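Local coordinates for protein Cfl (Pectobacterium brasiliense, PDB 7A9J) that is a coronafacic acid ligase of the ATP-dependent AMP-binding enzyme family that probably activates carboxylic acids by adenylation for amide bond formation, at residues Tyr90-Lys94 with Ile95-Phe99; Ile199-Ser202 with Gln203-Ile207; Asp208-Asn211 with Leu212-Thr216; Leu300-Ser303 with Glu304-Cys307. The protein carries 1 engineered substitution. All coordinates share one frame; numbering follows the deposited sequence.

Contact 1: Tyr90-Lys94 with Ile95-Phe99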
loop_
_atom_site.group_PDB
_atom_site.type_symbol
_atom_site.label_atom_id
_atom_site.label_comp_id
_atom_site.label_asym_id
_atom_site.label_seq_id
_atom_site.Cartn_x
_atom_site.Cartn_y
_atom_site.Cartn_z
ATOM N N TYR A 90 11.944 10.618 -11.807
ATOM C CA TYR A 90 12.951 10.153 -12.740
ATOM C C TYR A 90 14.078 11.167 -12.936
ATOM O O TYR A 90 15.246 10.780 -13.161
ATOM C CB TYR A 90 12.308 9.894 -14.082
ATOM C CG TYR A 90 11.674 8.519 -14.134
ATOM C CD1 TYR A 90 12.479 7.365 -14.014
ATOM C CD2 TYR A 90 10.322 8.369 -14.404
ATOM C CE1 TYR A 90 11.908 6.071 -14.146
ATOM C CE2 TYR A 90 9.753 7.094 -14.536
ATOM C CZ TYR A 90 10.572 5.966 -14.415
ATOM O OH TYR A 90 10.023 4.717 -14.557
ATOM N N ALA A 91 13.757 12.461 -12.893
ATOM C CA ALA A 91 14.827 13.454 -13.002
ATOM C C ALA A 91 15.807 13.369 -11.825
ATOM O O ALA A 91 17.031 13.535 -12.030
ATOM C CB ALA A 91 14.258 14.876 -13.152
ATOM N N CYS A 92 15.284 13.147 -10.591
ATOM C CA CYS A 92 16.139 12.983 -9.427
ATOM C C CYS A 92 17.035 11.772 -9.601
ATOM O O CYS A 92 18.254 11.836 -9.383
ATOM C CB CYS A 92 15.263 12.804 -8.182
ATOM S SG CYS A 92 14.466 14.353 -7.730
ATOM N N LEU A 93 16.430 10.673 -10.058
ATOM C CA LEU A 93 17.192 9.450 -10.318
ATOM C C LEU A 93 18.267 9.664 -11.369
ATOM O O LEU A 93 19.391 9.159 -11.229
ATOM C CB LEU A 93 16.231 8.346 -10.781
ATOM C CG LEU A 93 15.384 7.769 -9.607
ATOM C CD1 LEU A 93 14.232 6.925 -10.179
ATOM C CD2 LEU A 93 16.199 6.955 -8.637
ATOM N N LYS A 94 17.921 10.373 -12.459
ATOM C CA LYS A 94 18.857 10.612 -13.536
ATOM C C LYS A 94 20.116 11.305 -13.030
ATOM O O LYS A 94 21.230 10.966 -13.441
ATOM C CB LYS A 94 18.169 11.482 -14.611
ATOM C CG LYS A 94 19.049 11.879 -15.781
ATOM C CD LYS A 94 18.206 12.617 -16.865
ATOM C CE LYS A 94 19.097 13.420 -17.879
ATOM N NZ LYS A 94 20.101 12.569 -18.588
ATOM N N ILE A 95 19.958 12.296 -12.144
ATOM C CA ILE A 95 21.099 13.065 -11.715
ATOM C C ILE A 95 21.632 12.628 -10.380
ATOM O O ILE A 95 22.684 13.174 -9.952
ATOM C CB ILE A 95 20.804 14.578 -11.689
ATOM C CG1 ILE A 95 19.813 14.952 -10.577
ATOM C CG2 ILE A 95 20.375 15.014 -13.073
ATOM C CD1 ILE A 95 19.743 16.483 -10.454
ATOM N N GLY A 96 20.990 11.635 -9.730
ATOM C CA GLY A 96 21.443 11.181 -8.434
ATOM C C GLY A 96 21.029 12.075 -7.299
ATOM O O GLY A 96 21.664 12.044 -6.242
ATOM N N ALA A 97 20.031 12.923 -7.506
ATOM C CA ALA A 97 19.459 13.642 -6.383
ATOM C C ALA A 97 18.537 12.709 -5.613
ATOM O O ALA A 97 17.793 11.912 -6.195
ATOM C CB ALA A 97 18.698 14.896 -6.843
ATOM N N VAL A 98 18.637 12.795 -4.295
ATOM C CA VAL A 98 17.891 11.922 -3.390
ATOM C C VAL A 98 16.488 12.490 -3.214
ATOM O O VAL A 98 16.319 13.622 -2.748
ATOM C CB VAL A 98 18.639 11.843 -2.056
ATOM C CG1 VAL A 98 17.864 11.005 -1.008
ATOM C CG2 VAL A 98 20.036 11.312 -2.296
ATOM N N PHE A 99 15.463 11.733 -3.593
ATOM C CA PHE A 99 14.137 12.303 -3.416
ATOM C C PHE A 99 13.487 11.825 -2.124
ATOM O O PHE A 99 13.701 10.695 -1.685
ATOM C CB PHE A 99 13.203 12.048 -4.589
ATOM C CG PHE A 99 13.003 10.597 -4.976
ATOM C CD1 PHE A 99 11.833 9.938 -4.595
ATOM C CD2 PHE A 99 13.921 9.941 -5.795
ATOM C CE1 PHE A 99 11.566 8.625 -4.995
ATOM C CE2 PHE A 99 13.671 8.591 -6.210
ATOM C CZ PHE A 99 12.475 7.945 -5.770
#

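Contact 2: Ile199-Ser202 with Gln203-Ile207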
loop_
_atom_site.group_PDB
_atom_site.type_symbol
_atom_site.label_atom_id
_atom_site.label_comp_id
_atom_site.label_asym_id
_atom_site.label_seq_id
_atom_site.Cartn_x
_atom_site.Cartn_y
_atom_site.Cartn_z
ATOM N N ILE A 199 13.740 5.594 5.915
ATOM C CA ILE A 199 14.309 4.368 5.368
ATOM C C ILE A 199 15.048 4.727 4.090
ATOM O O ILE A 199 14.485 5.325 3.175
ATOM C CB ILE A 199 13.225 3.322 5.090
ATOM C CG1 ILE A 199 12.410 3.051 6.369
ATOM C CG2 ILE A 199 13.847 2.068 4.528
ATOM C CD1 ILE A 199 13.255 2.595 7.535
ATOM N N VAL A 200 16.323 4.386 4.040
ATOM C CA VAL A 200 17.189 4.835 2.957
ATOM C C VAL A 200 17.273 3.723 1.929
ATOM O O VAL A 200 17.660 2.598 2.254
ATOM C CB VAL A 200 18.580 5.218 3.479
ATOM C CG1 VAL A 200 19.470 5.707 2.302
ATOM C CG2 VAL A 200 18.414 6.323 4.539
ATOM N N TYR A 201 16.946 4.064 0.697
ATOM C CA TYR A 201 17.074 3.195 -0.483
ATOM C C TYR A 201 18.265 3.648 -1.306
ATOM O O TYR A 201 18.400 4.850 -1.571
ATOM C CB TYR A 201 15.878 3.338 -1.397
ATOM C CG TYR A 201 14.651 2.587 -0.955
ATOM C CD1 TYR A 201 14.136 2.732 0.321
ATOM C CD2 TYR A 201 13.960 1.816 -1.886
ATOM C CE1 TYR A 201 13.003 2.036 0.713
ATOM C CE2 TYR A 201 12.791 1.145 -1.528
ATOM C CZ TYR A 201 12.303 1.293 -0.248
ATOM O OH TYR A 201 11.122 0.654 0.139
ATOM N N SER A 202 19.109 2.698 -1.724
ATOM C CA SER A 202 20.052 2.986 -2.797
ATOM C C SER A 202 19.389 2.795 -4.162
ATOM O O SER A 202 18.232 2.367 -4.272
ATOM C CB SER A 202 21.287 2.093 -2.678
ATOM O OG SER A 202 20.900 0.754 -2.955
ATOM N N GLN A 203 20.123 3.223 -5.208
ATOM C CA GLN A 203 19.736 2.861 -6.567
ATOM C C GLN A 203 19.458 1.362 -6.672
ATOM O O GLN A 203 18.450 0.953 -7.277
ATOM C CB GLN A 203 20.810 3.323 -7.563
ATOM C CG GLN A 203 20.962 4.858 -7.612
ATOM C CD GLN A 203 19.978 5.519 -8.590
ATOM O OE1 GLN A 203 19.262 4.841 -9.311
ATOM N NE2 GLN A 203 19.991 6.869 -8.639
ATOM N N LYS A 204 20.317 0.534 -6.066
ATOM C CA LYS A 204 20.100 -0.911 -6.086
ATOM C C LYS A 204 18.844 -1.333 -5.316
ATOM O O LYS A 204 18.113 -2.213 -5.793
ATOM C CB LYS A 204 21.317 -1.657 -5.531
ATOM C CG LYS A 204 21.188 -3.182 -5.702
ATOM C CD LYS A 204 22.475 -3.921 -5.242
ATOM C CE LYS A 204 22.445 -5.424 -5.602
ATOM N NZ LYS A 204 21.194 -6.132 -5.218
ATOM N N THR A 205 18.606 -0.781 -4.101
ATOM C CA THR A 205 17.347 -1.092 -3.421
ATOM C C THR A 205 16.160 -0.865 -4.343
ATOM O O THR A 205 15.233 -1.698 -4.436
ATOM C CB THR A 205 17.120 -0.217 -2.175
ATOM O OG1 THR A 205 18.311 -0.115 -1.395
ATOM C CG2 THR A 205 16.037 -0.898 -1.279
ATOM N N LEU A 206 16.179 0.264 -5.056
ATOM C CA LEU A 206 15.040 0.580 -5.888
ATOM C C LEU A 206 14.926 -0.390 -7.075
ATOM O O LEU A 206 13.816 -0.816 -7.413
ATOM C CB LEU A 206 15.193 2.029 -6.351
ATOM C CG LEU A 206 13.964 2.705 -6.864
ATOM C CD1 LEU A 206 12.879 2.750 -5.787
ATOM C CD2 LEU A 206 14.434 4.137 -7.266
ATOM N N ILE A 207 16.055 -0.703 -7.725
ATOM C CA ILE A 207 16.070 -1.722 -8.786
ATOM C C ILE A 207 15.411 -3.009 -8.251
ATOM O O ILE A 207 14.508 -3.580 -8.876
ATOM C CB ILE A 207 17.515 -1.997 -9.228
ATOM C CG1 ILE A 207 18.145 -0.777 -9.982
ATOM C CG2 ILE A 207 17.635 -3.284 -10.089
ATOM C CD1 ILE A 207 19.613 -1.005 -10.156
#

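Contact 3: Asp208-Asn211 with Leu212-Thr216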
loop_
_atom_site.group_PDB
_atom_site.type_symbol
_atom_site.label_atom_id
_atom_site.label_comp_id
_atom_site.label_asym_id
_atom_site.label_seq_id
_atom_site.Cartn_x
_atom_site.Cartn_y
_atom_site.Cartn_z
ATOM N N ASP A 208 15.883 -3.484 -7.096
ATOM C CA ASP A 208 15.402 -4.766 -6.577
ATOM C C ASP A 208 13.944 -4.661 -6.116
ATOM O O ASP A 208 13.158 -5.594 -6.315
ATOM C CB ASP A 208 16.318 -5.255 -5.441
ATOM C CG ASP A 208 17.756 -5.573 -5.959
ATOM O OD1 ASP A 208 17.880 -5.916 -7.163
ATOM O OD2 ASP A 208 18.733 -5.515 -5.174
ATOM N N ALA A 209 13.548 -3.501 -5.566
ATOM C CA ALA A 209 12.158 -3.319 -5.168
ATOM C C ALA A 209 11.228 -3.248 -6.379
ATOM O O ALA A 209 10.083 -3.736 -6.333
ATOM C CB ALA A 209 12.024 -2.056 -4.326
ATOM N N VAL A 210 11.670 -2.570 -7.449
ATOM C CA VAL A 210 10.858 -2.547 -8.657
ATOM C C VAL A 210 10.748 -3.947 -9.245
ATOM O O VAL A 210 9.676 -4.352 -9.741
ATOM C CB VAL A 210 11.473 -1.554 -9.683
ATOM C CG1 VAL A 210 10.789 -1.733 -11.021
ATOM C CG2 VAL A 210 11.213 -0.092 -9.148
ATOM N N ASN A 211 11.855 -4.703 -9.207
ATOM C CA ASN A 211 11.843 -6.081 -9.712
ATOM C C ASN A 211 10.863 -6.966 -8.912
ATOM O O ASN A 211 10.143 -7.782 -9.522
ATOM C CB ASN A 211 13.238 -6.700 -9.657
ATOM C CG ASN A 211 14.163 -6.176 -10.766
ATOM O OD1 ASN A 211 13.715 -5.554 -11.719
ATOM N ND2 ASN A 211 15.458 -6.432 -10.625
ATOM N N LEU A 212 10.776 -6.768 -7.596
ATOM C CA LEU A 212 9.731 -7.452 -6.818
ATOM C C LEU A 212 8.357 -7.000 -7.299
ATOM O O LEU A 212 7.452 -7.819 -7.515
ATOM C CB LEU A 212 9.847 -7.148 -5.324
ATOM C CG LEU A 212 11.060 -7.815 -4.660
ATOM C CD1 LEU A 212 11.361 -7.135 -3.331
ATOM C CD2 LEU A 212 10.750 -9.356 -4.440
ATOM N N THR A 213 8.183 -5.691 -7.466
ATOM C CA THR A 213 6.859 -5.180 -7.801
ATOM C C THR A 213 6.412 -5.645 -9.188
ATOM O O THR A 213 5.222 -5.899 -9.400
ATOM C CB THR A 213 6.886 -3.628 -7.731
ATOM O OG1 THR A 213 7.392 -3.285 -6.408
ATOM C CG2 THR A 213 5.471 -3.090 -7.896
ATOM N N LYS A 214 7.341 -5.689 -10.148
ATOM C CA LYS A 214 7.004 -6.135 -11.507
ATOM C C LYS A 214 6.282 -7.471 -11.510
ATOM O O LYS A 214 5.317 -7.630 -12.268
ATOM C CB LYS A 214 8.257 -6.277 -12.383
ATOM C CG LYS A 214 8.719 -4.921 -12.904
ATOM C CD LYS A 214 10.134 -5.066 -13.577
ATOM C CE LYS A 214 10.234 -6.054 -14.688
ATOM N NZ LYS A 214 11.604 -5.860 -15.355
ATOM N N VAL A 215 6.704 -8.415 -10.633
ATOM C CA VAL A 215 6.093 -9.768 -10.533
ATOM C C VAL A 215 4.632 -9.697 -10.093
ATOM O O VAL A 215 3.877 -10.647 -10.307
ATOM C CB VAL A 215 6.931 -10.679 -9.530
ATOM C CG1 VAL A 215 6.342 -12.115 -9.411
ATOM C CG2 VAL A 215 8.351 -10.740 -10.036
ATOM N N THR A 216 4.225 -8.609 -9.439
ATOM C CA THR A 216 2.868 -8.467 -8.939
ATOM C C THR A 216 1.948 -7.706 -9.878
ATOM O O THR A 216 0.740 -7.607 -9.580
ATOM C CB THR A 216 2.828 -7.760 -7.566
ATOM O OG1 THR A 216 3.001 -6.359 -7.725
ATOM C CG2 THR A 216 3.911 -8.338 -6.592
#

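Contact 4: Leu300-Ser303 with Glu304-Cys307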
loop_
_atom_site.group_PDB
_atom_site.type_symbol
_atom_site.label_atom_id
_atom_site.label_comp_id
_atom_site.label_asym_id
_atom_site.label_seq_id
_atom_site.Cartn_x
_atom_site.Cartn_y
_atom_site.Cartn_z
ATOM N N LEU A 300 -20.759 -1.583 -12.781
ATOM C CA LEU A 300 -19.380 -1.544 -13.218
ATOM C C LEU A 300 -18.897 -2.975 -13.425
ATOM O O LEU A 300 -19.030 -3.820 -12.529
ATOM C CB LEU A 300 -18.543 -0.815 -12.172
ATOM C CG LEU A 300 -17.034 -0.864 -12.315
ATOM C CD1 LEU A 300 -16.631 -0.078 -13.528
ATOM C CD2 LEU A 300 -16.449 -0.271 -11.056
ATOM N N ASP A 301 -18.309 -3.226 -14.591
ATOM C CA ASP A 301 -17.800 -4.543 -14.978
ATOM C C ASP A 301 -16.299 -4.614 -14.690
ATOM O O ASP A 301 -15.477 -4.135 -15.484
ATOM C CB ASP A 301 -18.081 -4.799 -16.456
ATOM C CG ASP A 301 -17.588 -6.168 -16.928
ATOM O OD1 ASP A 301 -17.134 -6.969 -16.097
ATOM O OD2 ASP A 301 -17.649 -6.434 -18.147
ATOM N N LEU A 302 -15.950 -5.235 -13.567
ATOM C CA LEU A 302 -14.564 -5.477 -13.193
ATOM C C LEU A 302 -14.149 -6.923 -13.428
ATOM O O LEU A 302 -13.085 -7.328 -12.944
ATOM C CB LEU A 302 -14.312 -5.121 -11.722
ATOM C CG LEU A 302 -14.521 -3.645 -11.355
ATOM C CD1 LEU A 302 -14.080 -3.485 -9.911
ATOM C CD2 LEU A 302 -13.665 -2.802 -12.322
ATOM N N SER A 303 -14.947 -7.696 -14.188
ATOM C CA SER A 303 -14.675 -9.131 -14.328
ATOM C C SER A 303 -13.350 -9.406 -15.043
ATOM O O SER A 303 -12.682 -10.399 -14.729
ATOM C CB SER A 303 -15.839 -9.834 -15.061
ATOM O OG SER A 303 -16.046 -9.260 -16.337
ATOM N N GLU A 304 -12.959 -8.565 -16.002
ATOM C CA GLU A 304 -11.685 -8.702 -16.706
ATOM C C GLU A 304 -10.547 -7.910 -16.054
ATOM O O GLU A 304 -9.416 -7.947 -16.553
ATOM C CB GLU A 304 -11.814 -8.246 -18.154
ATOM C CG GLU A 304 -12.681 -9.130 -19.049
ATOM C CD GLU A 304 -12.031 -10.475 -19.318
ATOM O OE1 GLU A 304 -12.768 -11.478 -19.408
ATOM O OE2 GLU A 304 -10.781 -10.531 -19.436
ATOM N N THR A 305 -10.827 -7.172 -14.988
ATOM C CA THR A 305 -9.842 -6.290 -14.373
ATOM C C THR A 305 -9.125 -7.007 -13.241
ATOM O O THR A 305 -9.752 -7.711 -12.438
ATOM C CB THR A 305 -10.518 -5.032 -13.829
ATOM O OG1 THR A 305 -11.313 -4.433 -14.873
ATOM C CG2 THR A 305 -9.447 -4.001 -13.305
ATOM N N VAL A 306 -7.816 -6.836 -13.178
ATOM C CA VAL A 306 -7.013 -7.495 -12.144
ATOM C C VAL A 306 -6.862 -6.490 -11.021
ATOM O O VAL A 306 -6.319 -5.408 -11.230
ATOM C CB VAL A 306 -5.635 -7.927 -12.677
ATOM C CG1 VAL A 306 -4.745 -8.474 -11.528
ATOM C CG2 VAL A 306 -5.804 -9.006 -13.729
ATOM N N CYS A 307 -7.361 -6.827 -9.836
ATOM C CA CYS A 307 -7.312 -5.916 -8.690
ATOM C C CYS A 307 -6.413 -6.481 -7.595
ATOM O O CYS A 307 -6.498 -7.671 -7.274
ATOM C CB CYS A 307 -8.725 -5.702 -8.115
ATOM S SG CYS A 307 -9.766 -4.881 -9.401
HETATM O O HOH W 1 -13.421 -5.607 -16.294
#

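Contact 1: Tyr90-Lys94 with Ile95-Phe99
The Phe99 ring meets Leu93 at its edge, where Leu93 CD2 lies near the ring plane, 3.9 Å from Phe99 CE2. Cys92 CB approaches the ring obliquely, 4.0 Å from Phe99 CD2. Phe99 CG sits between the backbone N and the carbonyl carbon (chi1 56°), and this turns the ring back toward the helix. Cys92 CB also packs on Ala97 CB at 4.2 Å.

These side chains belong to the turn that ends helix 83-95 and leads into strand 98-101. The turn is part of a beta-alpha-beta unit that starts with strand 74-78. Ile75 of that strand touches both Cys92 and Ala97. The last regular helical bond runs from Ile95 N to Ala91 O (3.2 Å). Gly96 then leaves the helix with a positive phi of 79°, a value that favours glycine. Cys92 O takes weak bonds from both Gly96 N and Ala97 N, each 2.8 Å long and well bent.

Ile95 CG1 folds back over the helix end and comes within 3.4 Å of Ala91 O. Its side chain also packs on Ala61 and Lys65 of helix 50-66. Lys94 runs away from the turn, and its NZ is hydrogen-bonded to Tyr171 OH.

Contact 2: Ile199-Ser202 with Gln203-Ile207
A capping box formed by Ser202 and Thr205 starts helix 203-214, where the chain leaves strand 198-202. The short strand and helix segments stand nearly perpendicular, at 86°. Ser202 is the N-cap. Its OG lies between the backbone N and the carbonyl carbon (chi1 68°), facing the first helical turn, and accepts from Thr205 N at 3.0 Å in a nearly straight bond. The return bond runs from Ser202 N to Thr205 OG1, at 2.9 Å. The two side chains therefore cap each other's backbone N-H. The first backbone bond of the helix follows, from Leu206 N to Ser202 O (3.0 Å). Thr205 OG1 has a further hydrogen-bond partner in Lys385 O, which ties the box to a neighbouring loop.

Tyr201 carries the apolar part. Its side chain crosses that of Thr205 at about a right angle. Its OH is hydrogen-bonded to Gly340 O, a residue of the ligand pocket, and its side chain comes to about 4 Å from the bound indenone acid. Leu206 CD1 adds an oblique contact, 4.2 Å from Tyr201 CD2. Thr205 CG2 makes a CH-pi contact over one ring face of Tyr201, offset toward the rim, with its closest approach of 3.5 Å to Tyr201 CD2.

Contact 3: Asp208-Asn211 with Leu212-Thr216
Thr213 turns back along the helix to the carbonyl of Ala209, one turn earlier. Its CB lies 3.5 Å from both Ala209 O and Val210 O. From there OG1 points beside the backbone N (chi1 -54°), which brings it to Ala209 O. It donates to that oxygen at 2.7 Å. Thr213 N also donates to Ala209 O, at 3.0 Å. Ala209 O is thus gripped by two donors, which come from opposite faces of its carbonyl plane.

This is the C-terminal part of helix 203-214, which runs on from the capped start at Ser202. The regular i to i+4 bonds continue from Leu212 N to Asp208 O and from Lys214 N to Val210 O (2.7 Å). One face of the helix lies on helix 240-251, where Leu244, a residue of the ligand pocket, touches both Ala209 and Thr213; Thr213 also touches Pro342, another pocket residue.

A second threonine doubles up on a carbonyl too, but three residues back. Thr216 OG1 donates to Thr213 O at 2.8 Å, in the carbonyl plane and on a lone pair. Thr216 N donates to the same oxygen.

Leu212 leaves on another side and packs against Leu361 and Ser382. Its CG passes 3.5 Å from Asp208 O. Asp208 OD2 is paired with Lys204 NZ in a salt bridge. Asn211 and Lys214 lie side by side and point the same way, with Asn211 OD1 4.1 Å from Lys214 CD.

Contact 4: Leu300-Ser303 with Glu304-Cys307
Leu302 to Thr305 form a type I beta turn, closed by a bond from Thr305 N to Leu302 O at 3.0 Å. The donor stands above the carbonyl plane, 68° out of it. The turn leads from the loop after helix 283-294 into strand 306-311.

Overlapping its start, Asp301 makes an Asx turn. Its OD1 accepts from Ser303 N at 3.0 Å, on the anti side of the carboxylate and out of its plane. Ser303 OG donates to the same OD1 on the syn lone pair, at 2.5 Å. Ser303 OG lies between its backbone N and carbonyl carbon (chi1 58°), which turns it back to the aspartate.

Leu302 and Thr305 meet across the turn, with Leu302 CD2 3.8 Å from Thr305 OG1. The Leu302 side chain also packs on Phe322 and Phe326 of helix 316-326, while Thr305 touches Ile279 of strand 278-281.

A water bridges the two halves. It donates to Asp301 O at 2.7 Å, accepts from Glu304 N at 3.0 Å and is hydrogen-bonded to Thr305 OG1 at 2.8 Å. With two donors on one carboxylate oxygen, the negative charge of Asp301 is probably partly offset, and the water ties the residue before the beta turn to its last two.

Contacts 1, 2 and 3 form a connected group, and contact 4 stands apart. Contacts 1 and 2 have centres 12 Å apart and touch directly: Leu93 CD2 packs on Leu206 CD2 at 3.6 Å. Contacts 2 and 3 adjoin in sequence and share helix 203-214, one at its start and the other toward its end. Strand 198-202 and this helix lie beside the bound acid. The side chain of Tyr201 is about 4 Å from the ligand, that of Ala209 about 6 Å and that of Phe99 in contact 1 about 11 Å. Contact 4 is 23 Å from contact 3 between centres, with nearest atoms about 6 Å apart. Its strand 306-311 carries Gly310 and Gly311 to the pocket.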